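Local atomic coordinates of putative peptidase (Chlamydophila abortus, PDB entry 3CE2), a protein that probably works as a zinc-dependent oligopeptidase of the M3B family, cutting small bioactive peptides. Residues A[90-95]-A[373-378]. Sequence-based numbering, arbitrary orientation.
Sequences AHLTHD and GAYSSG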
ATOM      1  N   ALA A  90     -17.989   9.095  12.360  1.00 47.42           N
ATOM      2  CA  ALA A  90     -19.101   8.399  11.705  1.00 47.63           C
ATOM      3  C   ALA A  90     -18.681   7.027  11.132  1.00 50.88           C
ATOM      4  O   ALA A  90     -19.353   6.007  11.338  1.00 50.39           O
ATOM      5  CB  ALA A  90     -19.690   9.270  10.623  1.00 35.49           C
ATOM      6  N   HIS A  91     -17.557   7.017  10.426  1.00 51.95           N
ATOM      7  CA  HIS A  91     -17.031   5.800   9.793  1.00 52.00           C
ATOM      8  C   HIS A  91     -16.670   4.722  10.828  1.00 47.27           C
ATOM      9  O   HIS A  91     -16.949   3.539  10.639  1.00 41.56           O
ATOM     10  CB  HIS A  91     -15.838   6.164   8.897  1.00 52.76           C
ATOM     11  CG  HIS A  91     -14.967   5.007   8.538  1.00 68.74           C
ATOM     12  ND1 HIS A  91     -13.783   4.732   9.199  1.00 69.65           N
ATOM     13  CD2 HIS A  91     -15.100   4.056   7.580  1.00 73.35           C
ATOM     14  CE1 HIS A  91     -13.233   3.651   8.674  1.00 75.07           C
ATOM     15  NE2 HIS A  91     -14.007   3.225   7.687  1.00 78.21           N
ATOM     16  N   LEU A  92     -16.053   5.131  11.928  1.00 47.39           N
ATOM     17  CA  LEU A  92     -15.699   4.181  12.965  1.00 47.66           C
ATOM     18  C   LEU A  92     -16.979   3.612  13.571  1.00 52.09           C
ATOM     19  O   LEU A  92     -17.044   2.422  13.868  1.00 54.94           O
ATOM     20  CB  LEU A  92     -14.863   4.849  14.063  1.00 43.23           C
ATOM     21  CG  LEU A  92     -13.441   5.349  13.819  1.00 44.69           C
ATOM     22  CD1 LEU A  92     -12.882   5.920  15.136  1.00 46.09           C
ATOM     23  CD2 LEU A  92     -12.540   4.251  13.279  1.00 42.04           C
ATOM     24  N   THR A  93     -17.984   4.474  13.768  1.00 51.69           N
ATOM     25  CA  THR A  93     -19.266   4.075  14.367  1.00 55.72           C
ATOM     26  C   THR A  93     -19.970   3.041  13.477  1.00 50.13           C
ATOM     27  O   THR A  93     -20.372   1.977  13.938  1.00 51.62           O
ATOM     28  CB  THR A  93     -20.192   5.317  14.619  1.00 59.62           C
ATOM     29  OG1 THR A  93     -19.652   6.112  15.688  1.00 63.95           O
ATOM     30  CG2 THR A  93     -21.621   4.890  14.983  1.00 49.31           C
ATOM     31  N   HIS A  94     -20.068   3.367  12.194  1.00 39.57           N
ATOM     32  CA  HIS A  94     -20.584   2.489  11.171  1.00 41.59           C
ATOM     33  C   HIS A  94     -19.915   1.124  11.147  1.00 46.72           C
ATOM     34  O   HIS A  94     -20.564   0.121  10.926  1.00 53.30           O
ATOM     35  CB  HIS A  94     -20.441   3.179   9.815  1.00 45.71           C
ATOM     36  CG  HIS A  94     -20.750   2.303   8.642  1.00 54.55           C
ATOM     37  ND1 HIS A  94     -22.016   1.820   8.381  1.00 56.65           N
ATOM     38  CD2 HIS A  94     -19.961   1.849   7.636  1.00 58.56           C
ATOM     39  CE1 HIS A  94     -21.990   1.106   7.268  1.00 56.84           C
ATOM     40  NE2 HIS A  94     -20.756   1.107   6.796  1.00 54.67           N
ATOM     41  N   ASP A  95     -18.610   1.069  11.369  1.00 50.68           N
ATOM     42  CA  ASP A  95     -17.905  -0.190  11.224  1.00 46.02           C
ATOM     43  C   ASP A  95     -18.135  -1.129  12.398  1.00 51.45           C
ATOM     44  O   ASP A  95     -17.843  -2.336  12.319  1.00 47.97           O
ATOM     45  CB  ASP A  95     -16.420   0.057  11.006  1.00 49.46           C
ATOM     46  CG  ASP A  95     -16.108   0.509   9.593  1.00 54.05           C
ATOM     47  OD1 ASP A  95     -17.018   0.456   8.736  1.00 58.75           O
ATOM     48  OD2 ASP A  95     -14.955   0.921   9.338  1.00 54.55           O
ATOM     49  N   GLY A 373     -12.014  -7.989   8.482  1.00 40.88           N
ATOM     50  CA  GLY A 373     -10.583  -7.759   8.342  1.00 43.35           C
ATOM     51  C   GLY A 373     -10.028  -6.837   9.420  1.00 44.43           C
ATOM     52  O   GLY A 373     -10.406  -6.962  10.589  1.00 44.66           O
ATOM     53  N   ALA A 374      -9.156  -5.907   9.018  1.00 41.81           N
ATOM     54  CA  ALA A 374      -8.423  -5.043   9.957  1.00 41.58           C
ATOM     55  C   ALA A 374      -7.896  -3.747   9.333  1.00 40.24           C
ATOM     56  O   ALA A 374      -7.659  -3.674   8.124  1.00 43.34           O
ATOM     57  CB  ALA A 374      -7.271  -5.814  10.585  1.00 35.84           C
ATOM     58  N   TYR A 375      -7.711  -2.730  10.170  1.00 41.27           N
ATOM     59  CA  TYR A 375      -7.135  -1.460   9.726  1.00 41.82           C
ATOM     60  C   TYR A 375      -6.759  -0.541  10.878  1.00 41.83           C
ATOM     61  O   TYR A 375      -7.089  -0.808  12.029  1.00 43.71           O
ATOM     62  CB  TYR A 375      -8.092  -0.714   8.777  1.00 41.68           C
ATOM     63  CG  TYR A 375      -9.371  -0.232   9.424  1.00 43.45           C
ATOM     64  CD1 TYR A 375      -9.354   0.756  10.426  1.00 41.59           C
ATOM     65  CD2 TYR A 375     -10.608  -0.744   9.023  1.00 41.79           C
ATOM     66  CE1 TYR A 375     -10.540   1.213  11.007  1.00 41.99           C
ATOM     67  CE2 TYR A 375     -11.805  -0.296   9.597  1.00 41.13           C
ATOM     68  CZ  TYR A 375     -11.768   0.681  10.586  1.00 44.29           C
ATOM     69  OH  TYR A 375     -12.951   1.104  11.159  1.00 41.94           O
ATOM     70  N   SER A 376      -6.060   0.543  10.531  1.00 48.55           N
ATOM     71  CA  SER A 376      -5.781   1.659  11.423  1.00 43.19           C
ATOM     72  C   SER A 376      -6.386   2.896  10.829  1.00 42.80           C
ATOM     73  O   SER A 376      -6.345   3.105   9.623  1.00 42.49           O
ATOM     74  CB  SER A 376      -4.288   1.900  11.521  1.00 47.26           C
ATOM     75  OG  SER A 376      -3.618   0.668  11.419  1.00 63.02           O
ATOM     76  N   SER A 377      -6.928   3.745  11.679  1.00 41.34           N
ATOM     77  CA  SER A 377      -7.533   4.960  11.199  1.00 46.88           C
ATOM     78  C   SER A 377      -7.438   5.963  12.331  1.00 46.64           C
ATOM     79  O   SER A 377      -6.797   5.701  13.336  1.00 47.08           O
ATOM     80  CB  SER A 377      -8.995   4.700  10.776  1.00 49.33           C
ATOM     81  OG  SER A 377      -9.638   5.887  10.350  1.00 51.42           O
ATOM     82  N   GLY A 378      -8.090   7.103  12.171  1.00 49.55           N
ATOM     83  CA  GLY A 378      -8.028   8.163  13.158  1.00 50.77           C
ATOM     84  C   GLY A 378      -7.796   9.407  12.352  1.00 51.50           C
ATOM     85  O   GLY A 378      -7.759   9.355  11.126  1.00 57.62           O
TER
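Tyr375 reaches from strand 375-377 to helix 66-96 and gives its hydroxyl proton to Asp95, with OH 2.7 Å from OD2. Its CB points toward the helix, and with CG set between the backbone N and the carbonyl carbon (chi1 67°), the side chain bends at CB and carries the phenol end to the helix. Further out the ring's two flanks part company. CE1 lies 4.3 Å from the CD2 methyl of Leu92, which comes in near the ring plane at the edge, while CE2 passes 3.4 Å from OD2 of Asp95, also at the edge. At the tip, OH is ringed by three residues of the helix: besides the Asp95 carboxylate it meets His91 CE1 at 3.6 Å and Leu92 CD2 at 3.8 Å. The bond uses the anti lone pair of OD2, the one away from OD1, and the carboxylate plane is turned 59° from the phenol ring. The His91 and Tyr375 side chains approach from opposite directions, their rings inclined at 34°. Leu92 CD2 also makes a looser contact, at 4.4 Å, with CB of Ser377, two residues along the strand. The other carboxylate oxygen of Asp95, OD1, forms a salt bridge with Arg371, so the two oxygens hold separate partners. A helix of the N-terminal part is thereby joined to an outermost strand of the three-stranded mixed sheet, beside the zinc-binding HExxH helix 394-416 expected of this metallopeptidase family. The Tyr375 side chain is about 7 Å from that of His406 and about 8 Å from the zinc ion. Strand 385-387 pairs antiparallel with 375-377 through backbone bonds, Trp24 packs on Leu92 and Tyr375, and Leu107 of helix 101-120 touches His91.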